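Local coordinates for putative nisin-resistance protein (Streptococcus agalactiae 515, PDB 4Y68) that is probably a serine peptidase of family S41 that recognises the lantibiotic nisin and confers resistance to it, at residues E231-L240 and D277-I288. Residues are numbered along the deposited sequence; the frame is centred on the assembly and turned at random.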
ATOM      1  N   GLU A 231       5.502   0.811  -1.234  1.00 17.99           N
ATOM      2  CA  GLU A 231       6.036   1.080  -2.563  1.00 18.80           C
ATOM      3  C   GLU A 231       5.322   2.290  -3.202  1.00 19.63           C
ATOM      4  O   GLU A 231       5.968   3.137  -3.793  1.00 16.49           O
ATOM      5  CB  GLU A 231       5.913  -0.142  -3.449  1.00 21.17           C
ATOM      6  CG  GLU A 231       6.908  -1.212  -3.121  1.00 18.40           C
ATOM      7  CD  GLU A 231       6.693  -2.435  -3.947  1.00 18.95           C
ATOM      8  OE1 GLU A 231       5.649  -3.111  -3.747  1.00 22.15           O
ATOM      9  OE2 GLU A 231       7.548  -2.698  -4.815  1.00 21.12           O
ATOM     10  N   MET A 232       4.001   2.382  -3.040  1.00 20.18           N
ATOM     11  CA  MET A 232       3.258   3.518  -3.594  1.00 19.86           C
ATOM     12  C   MET A 232       3.546   4.813  -2.833  1.00 23.65           C
ATOM     13  O   MET A 232       3.442   5.900  -3.403  1.00 23.15           O
ATOM     14  CB  MET A 232       1.750   3.250  -3.605  1.00 17.52           C
ATOM     15  CG  MET A 232       1.230   2.916  -5.021  1.00 25.66           C
ATOM     16  SD  MET A 232       1.983   1.386  -5.620  1.00 23.17           S
ATOM     17  CE  MET A 232       1.070   0.284  -4.528  1.00 19.76           C
ATOM     18  N   THR A 233       3.889   4.694  -1.551  1.00 19.76           N
ATOM     19  CA  THR A 233       4.418   5.820  -0.806  1.00 19.41           C
ATOM     20  C   THR A 233       5.770   6.225  -1.373  1.00 22.33           C
ATOM     21  O   THR A 233       6.034   7.414  -1.551  1.00 22.65           O
ATOM     22  CB  THR A 233       4.563   5.513   0.694  1.00 17.65           C
ATOM     23  OG1 THR A 233       3.266   5.314   1.237  1.00 20.48           O
ATOM     24  CG2 THR A 233       5.224   6.692   1.422  1.00 18.95           C
ATOM     25  N   PHE A 234       6.625   5.239  -1.642  1.00 19.95           N
ATOM     26  CA  PHE A 234       7.895   5.504  -2.305  1.00 17.71           C
ATOM     27  C   PHE A 234       7.665   6.207  -3.642  1.00 21.26           C
ATOM     28  O   PHE A 234       8.337   7.167  -3.935  1.00 20.96           O
ATOM     29  CB  PHE A 234       8.680   4.199  -2.528  1.00 21.25           C
ATOM     30  CG  PHE A 234      10.048   4.392  -3.140  1.00 20.90           C
ATOM     31  CD1 PHE A 234      10.709   5.601  -3.050  1.00 28.49           C
ATOM     32  CD2 PHE A 234      10.671   3.353  -3.807  1.00 30.50           C
ATOM     33  CE1 PHE A 234      11.965   5.775  -3.614  1.00 27.31           C
ATOM     34  CE2 PHE A 234      11.931   3.519  -4.375  1.00 31.07           C
ATOM     35  CZ  PHE A 234      12.573   4.732  -4.277  1.00 30.43           C
ATOM     36  N   LEU A 235       6.724   5.723  -4.459  1.00 19.74           N
ATOM     37  CA  LEU A 235       6.476   6.359  -5.758  1.00 20.94           C
ATOM     38  C   LEU A 235       6.058   7.821  -5.618  1.00 19.86           C
ATOM     39  O   LEU A 235       6.364   8.636  -6.474  1.00 21.23           O
ATOM     40  CB  LEU A 235       5.408   5.596  -6.545  1.00 22.72           C
ATOM     41  CG  LEU A 235       5.918   4.249  -7.039  1.00 22.93           C
ATOM     42  CD1 LEU A 235       4.884   3.545  -7.928  1.00 22.67           C
ATOM     43  CD2 LEU A 235       7.224   4.476  -7.787  1.00 20.70           C
ATOM     44  N   SER A 236       5.367   8.148  -4.532  1.00 22.45           N
ATOM     45  CA  SER A 236       4.859   9.503  -4.338  1.00 22.36           C
ATOM     46  C   SER A 236       5.969  10.547  -4.181  1.00 22.23           C
ATOM     47  O   SER A 236       5.701  11.734  -4.292  1.00 24.05           O
ATOM     48  CB  SER A 236       3.956   9.561  -3.116  1.00 22.04           C
ATOM     49  OG  SER A 236       2.924   8.614  -3.205  1.00 21.28           O
ATOM     50  N   PHE A 237       7.196  10.098  -3.904  1.00 24.06           N
ATOM     51  CA  PHE A 237       8.370  10.986  -3.822  1.00 25.42           C
ATOM     52  C   PHE A 237       9.187  11.019  -5.112  1.00 27.58           C
ATOM     53  O   PHE A 237      10.110  11.826  -5.237  1.00 29.16           O
ATOM     54  CB  PHE A 237       9.301  10.569  -2.675  1.00 19.15           C
ATOM     55  CG  PHE A 237       8.723  10.809  -1.300  1.00 21.71           C
ATOM     56  CD1 PHE A 237       9.001  11.980  -0.610  1.00 18.60           C
ATOM     57  CD2 PHE A 237       7.912   9.858  -0.695  1.00 19.46           C
ATOM     58  CE1 PHE A 237       8.481  12.207   0.656  1.00 19.92           C
ATOM     59  CE2 PHE A 237       7.379  10.076   0.562  1.00 20.74           C
ATOM     60  CZ  PHE A 237       7.672  11.259   1.250  1.00 24.29           C
ATOM     61  N   LYS A 238       8.867  10.145  -6.063  1.00 22.74           N
ATOM     62  CA  LYS A 238       9.693  10.009  -7.266  1.00 28.42           C
ATOM     63  C   LYS A 238       9.638  11.236  -8.144  1.00 27.10           C
ATOM     64  O   LYS A 238       8.576  11.800  -8.373  1.00 30.29           O
ATOM     65  CB  LYS A 238       9.283   8.785  -8.075  1.00 27.26           C
ATOM     66  CG  LYS A 238      10.109   7.557  -7.746  1.00 31.94           C
ATOM     67  CD  LYS A 238      11.152   7.302  -8.795  1.00 35.15           C
ATOM     68  CE  LYS A 238      10.489   7.260 -10.162  1.00 41.44           C
ATOM     69  NZ  LYS A 238      11.431   7.000 -11.280  1.00 44.06           N
ATOM     70  N   GLY A 239      10.799  11.641  -8.636  1.00 24.40           N
ATOM     71  CA  GLY A 239      10.914  12.870  -9.394  1.00 29.43           C
ATOM     72  C   GLY A 239      11.042  14.145  -8.570  1.00 31.70           C
ATOM     73  O   GLY A 239      11.308  15.213  -9.130  1.00 33.34           O
ATOM     74  N   LEU A 240      10.837  14.080  -7.253  1.00 28.38           N
ATOM     75  CA  LEU A 240      11.078  15.285  -6.454  1.00 26.80           C
ATOM     76  C   LEU A 240      12.573  15.607  -6.488  1.00 30.45           C
ATOM     77  O   LEU A 240      13.406  14.720  -6.244  1.00 27.50           O
ATOM     78  CB  LEU A 240      10.601  15.115  -5.015  1.00 26.38           C
ATOM     79  CG  LEU A 240       9.102  14.933  -4.799  1.00 28.82           C
ATOM     80  CD1 LEU A 240       8.773  14.999  -3.320  1.00 25.20           C
ATOM     81  CD2 LEU A 240       8.294  15.949  -5.598  1.00 26.38           C
ATOM     82  N   ASP A 277       4.229   6.468 -12.157  1.00 21.80           N
ATOM     83  CA  ASP A 277       4.643   7.579 -11.314  1.00 23.29           C
ATOM     84  C   ASP A 277       4.513   8.907 -12.081  1.00 25.52           C
ATOM     85  O   ASP A 277       4.086   8.911 -13.246  1.00 27.43           O
ATOM     86  CB  ASP A 277       6.075   7.357 -10.777  1.00 21.39           C
ATOM     87  CG  ASP A 277       7.123   7.261 -11.877  1.00 25.67           C
ATOM     88  OD1 ASP A 277       6.966   7.875 -12.946  1.00 24.46           O
ATOM     89  OD2 ASP A 277       8.129   6.559 -11.667  1.00 31.75           O
ATOM     90  N   ARG A 278       4.833  10.019 -11.416  1.00 24.24           N
ATOM     91  CA  ARG A 278       4.723  11.364 -12.009  1.00 27.00           C
ATOM     92  C   ARG A 278       5.554  11.494 -13.290  1.00 32.47           C
ATOM     93  O   ARG A 278       5.227  12.281 -14.171  1.00 30.06           O
ATOM     94  CB  ARG A 278       5.164  12.454 -11.005  1.00 24.73           C
ATOM     95  CG  ARG A 278       4.036  12.998 -10.135  1.00 32.36           C
ATOM     96  CD  ARG A 278       4.495  14.158  -9.201  1.00 31.28           C
ATOM     97  NE  ARG A 278       5.611  13.687  -8.412  1.00 23.90           N
ATOM     98  CZ  ARG A 278       5.529  13.276  -7.153  1.00 24.18           C
ATOM     99  NH1 ARG A 278       4.384  13.348  -6.473  1.00 19.75           N
ATOM    100  NH2 ARG A 278       6.627  12.810  -6.563  1.00 27.05           N
ATOM    101  N   GLN A 279       6.629  10.716 -13.375  1.00 27.74           N
ATOM    102  CA  GLN A 279       7.603  10.837 -14.450  1.00 30.16           C
ATOM    103  C   GLN A 279       7.176  10.039 -15.671  1.00 31.51           C
ATOM    104  O   GLN A 279       7.759  10.163 -16.743  1.00 32.41           O
ATOM    105  CB  GLN A 279       8.986  10.385 -13.968  1.00 30.99           C
ATOM    106  CG  GLN A 279       9.477  11.161 -12.765  1.00 27.61           C
ATOM    107  CD  GLN A 279      10.897  10.802 -12.368  1.00 36.18           C
ATOM    108  OE1 GLN A 279      11.144   9.735 -11.803  1.00 39.12           O
ATOM    109  NE2 GLN A 279      11.840  11.694 -12.657  1.00 28.97           N
ATOM    110  N   GLY A 280       6.126   9.249 -15.509  1.00 29.38           N
ATOM    111  CA  GLY A 280       5.572   8.479 -16.604  1.00 30.95           C
ATOM    112  C   GLY A 280       5.990   7.019 -16.634  1.00 28.97           C
ATOM    113  O   GLY A 280       5.560   6.283 -17.517  1.00 28.62           O
ATOM    114  N   TYR A 281       6.832   6.596 -15.692  1.00 28.30           N
ATOM    115  CA  TYR A 281       7.280   5.198 -15.647  1.00 29.32           C
ATOM    116  C   TYR A 281       6.169   4.246 -15.228  1.00 25.68           C
ATOM    117  O   TYR A 281       5.428   4.538 -14.297  1.00 26.07           O
ATOM    118  CB  TYR A 281       8.454   5.028 -14.691  1.00 28.27           C
ATOM    119  CG  TYR A 281       9.716   5.686 -15.157  1.00 37.40           C
ATOM    120  CD1 TYR A 281      10.569   5.044 -16.041  1.00 41.69           C
ATOM    121  CD2 TYR A 281      10.074   6.954 -14.700  1.00 36.80           C
ATOM    122  CE1 TYR A 281      11.744   5.651 -16.467  1.00 42.30           C
ATOM    123  CE2 TYR A 281      11.240   7.561 -15.118  1.00 37.83           C
ATOM    124  CZ  TYR A 281      12.070   6.906 -16.000  1.00 39.66           C
ATOM    125  OH  TYR A 281      13.231   7.509 -16.418  1.00 50.75           O
ATOM    126  N   LYS A 282       6.058   3.108 -15.898  1.00 22.93           N
ATOM    127  CA  LYS A 282       4.976   2.164 -15.591  1.00 26.81           C
ATOM    128  C   LYS A 282       5.411   1.030 -14.664  1.00 24.42           C
ATOM    129  O   LYS A 282       6.540   0.559 -14.733  1.00 27.14           O
ATOM    130  CB  LYS A 282       4.397   1.583 -16.872  1.00 27.03           C
ATOM    131  CG  LYS A 282       3.764   2.630 -17.776  1.00 32.87           C
ATOM    132  CD  LYS A 282       3.098   1.974 -19.000  1.00 36.99           C
ATOM    133  CE  LYS A 282       2.770   3.012 -20.079  1.00 45.36           C
ATOM    134  NZ  LYS A 282       1.905   2.469 -21.185  1.00 56.44           N
ATOM    135  N   TYR A 283       4.510   0.613 -13.786  1.00 21.61           N
ATOM    136  CA  TYR A 283       4.791  -0.473 -12.851  1.00 25.44           C
ATOM    137  C   TYR A 283       3.628  -1.433 -12.888  1.00 24.62           C
ATOM    138  O   TYR A 283       2.470  -1.013 -12.946  1.00 26.16           O
ATOM    139  CB  TYR A 283       5.022   0.051 -11.412  1.00 23.77           C
ATOM    140  CG  TYR A 283       6.105   1.124 -11.319  1.00 23.60           C
ATOM    141  CD1 TYR A 283       7.403   0.805 -10.949  1.00 22.17           C
ATOM    142  CD2 TYR A 283       5.831   2.429 -11.658  1.00 23.49           C
ATOM    143  CE1 TYR A 283       8.379   1.766 -10.900  1.00 22.79           C
ATOM    144  CE2 TYR A 283       6.791   3.393 -11.600  1.00 24.56           C
ATOM    145  CZ  TYR A 283       8.062   3.060 -11.221  1.00 26.01           C
ATOM    146  OH  TYR A 283       9.016   4.045 -11.158  1.00 31.98           O
ATOM    147  N   GLU A 284       3.928  -2.723 -12.864  1.00 25.48           N
ATOM    148  CA  GLU A 284       2.891  -3.735 -12.777  1.00 24.00           C
ATOM    149  C   GLU A 284       3.428  -4.897 -11.961  1.00 22.47           C
ATOM    150  O   GLU A 284       3.832  -5.910 -12.508  1.00 26.71           O
ATOM    151  CB  GLU A 284       2.448  -4.187 -14.169  1.00 22.58           C
ATOM    152  CG  GLU A 284       1.195  -5.032 -14.178  1.00 23.22           C
ATOM    153  CD  GLU A 284       0.713  -5.371 -15.590  1.00 29.98           C
ATOM    154  OE1 GLU A 284       1.130  -4.701 -16.561  1.00 31.55           O
ATOM    155  OE2 GLU A 284      -0.092  -6.318 -15.727  1.00 29.85           O
ATOM    156  N   ASN A 285       3.436  -4.733 -10.644  1.00 22.26           N
ATOM    157  CA  ASN A 285       4.011  -5.730  -9.760  1.00 22.19           C
ATOM    158  C   ASN A 285       5.463  -5.905 -10.143  1.00 22.83           C
ATOM    159  O   ASN A 285       5.966  -7.018 -10.296  1.00 26.94           O
ATOM    160  CB  ASN A 285       3.229  -7.039  -9.835  1.00 22.23           C
ATOM    161  CG  ASN A 285       1.871  -6.926  -9.153  1.00 25.84           C
ATOM    162  OD1 ASN A 285       1.697  -6.103  -8.251  1.00 21.74           O
ATOM    163  ND2 ASN A 285       0.909  -7.742  -9.576  1.00 20.24           N
ATOM    164  N   THR A 286       6.118  -4.768 -10.321  1.00 21.36           N
ATOM    165  CA  THR A 286       7.523  -4.723 -10.671  1.00 25.12           C
ATOM    166  C   THR A 286       8.311  -3.912  -9.639  1.00 26.14           C
ATOM    167  O   THR A 286       7.860  -2.854  -9.175  1.00 25.43           O
ATOM    168  CB  THR A 286       7.732  -4.109 -12.055  1.00 26.79           C
ATOM    169  OG1 THR A 286       7.366  -2.739 -12.010  1.00 29.31           O
ATOM    170  CG2 THR A 286       6.858  -4.796 -13.083  1.00 31.21           C
ATOM    171  N   PRO A 287       9.497  -4.409  -9.278  1.00 25.56           N
ATOM    172  CA  PRO A 287      10.297  -3.760  -8.240  1.00 26.09           C
ATOM    173  C   PRO A 287      10.703  -2.330  -8.610  1.00 27.00           C
ATOM    174  O   PRO A 287      10.875  -1.994  -9.777  1.00 26.88           O
ATOM    175  CB  PRO A 287      11.522  -4.682  -8.124  1.00 27.13           C
ATOM    176  CG  PRO A 287      10.998  -6.040  -8.526  1.00 25.03           C
ATOM    177  CD  PRO A 287      10.043  -5.725  -9.658  1.00 28.74           C
ATOM    178  N   ILE A 288      10.845  -1.488  -7.599  1.00 25.52           N
ATOM    179  CA  ILE A 288      11.334  -0.145  -7.814  1.00 25.74           C
ATOM    180  C   ILE A 288      12.838  -0.100  -7.520  1.00 26.64           C
ATOM    181  O   ILE A 288      13.287  -0.496  -6.448  1.00 27.54           O
ATOM    182  CB  ILE A 288      10.569   0.857  -6.942  1.00 22.75           C
ATOM    183  CG1 ILE A 288       9.061   0.717  -7.193  1.00 23.17           C
ATOM    184  CG2 ILE A 288      11.035   2.289  -7.240  1.00 21.89           C
ATOM    185  CD1 ILE A 288       8.209   1.435  -6.143  1.00 19.45           C
TER
HETATM  186  O   HOH W   1       5.022   9.762  -8.658  1.00 21.88           O
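Arg278 reaches from the type I turn 277-280 to the carbonyls of Ser236 and Lys238, which lie in the consecutive beta turns Leu235-Lys238 (type I) and Phe237-Leu240 (type II). Its CB, CG and CD run out extended, and a bend at chi3 (-55°) turns the guanidinium edge toward both carbonyls. Arg278 NE stays 3.5 Å from Lys238 O. Arg278 NH2 donates to Ser236 O at 2.7 Å, nearly in the guanidinium plane but well above the carbonyl plane, and also to Lys238 O at 2.8 Å; NH1 adds a weak bond to Ser236 O and a further one to Thr180 O. Leu240 CD2 lies over one face of the group. A water links Leu235 O to Arg278 N. Lys238, bent at chi2 and chi3, brings Lys238 NZ to Gln279 OE1 (2.8 Å), approaching almost in line with the amide carbonyl. Leu235 CD2 serves two partners: it lies over a face of the Tyr283 ring (CH-pi, 4.2 Å from the centroid) and meets Ile288 CD1 at 3.6 Å. Ile288 CG2 packs against Phe234 CE2. Helix 229-235 is thus joined to the hairpin of strands 267-276 and 282-283 and the loop beyond, with strand 180-185 beside Arg278 and Ser236, and helix 165-171 against Ser236 and Thr233.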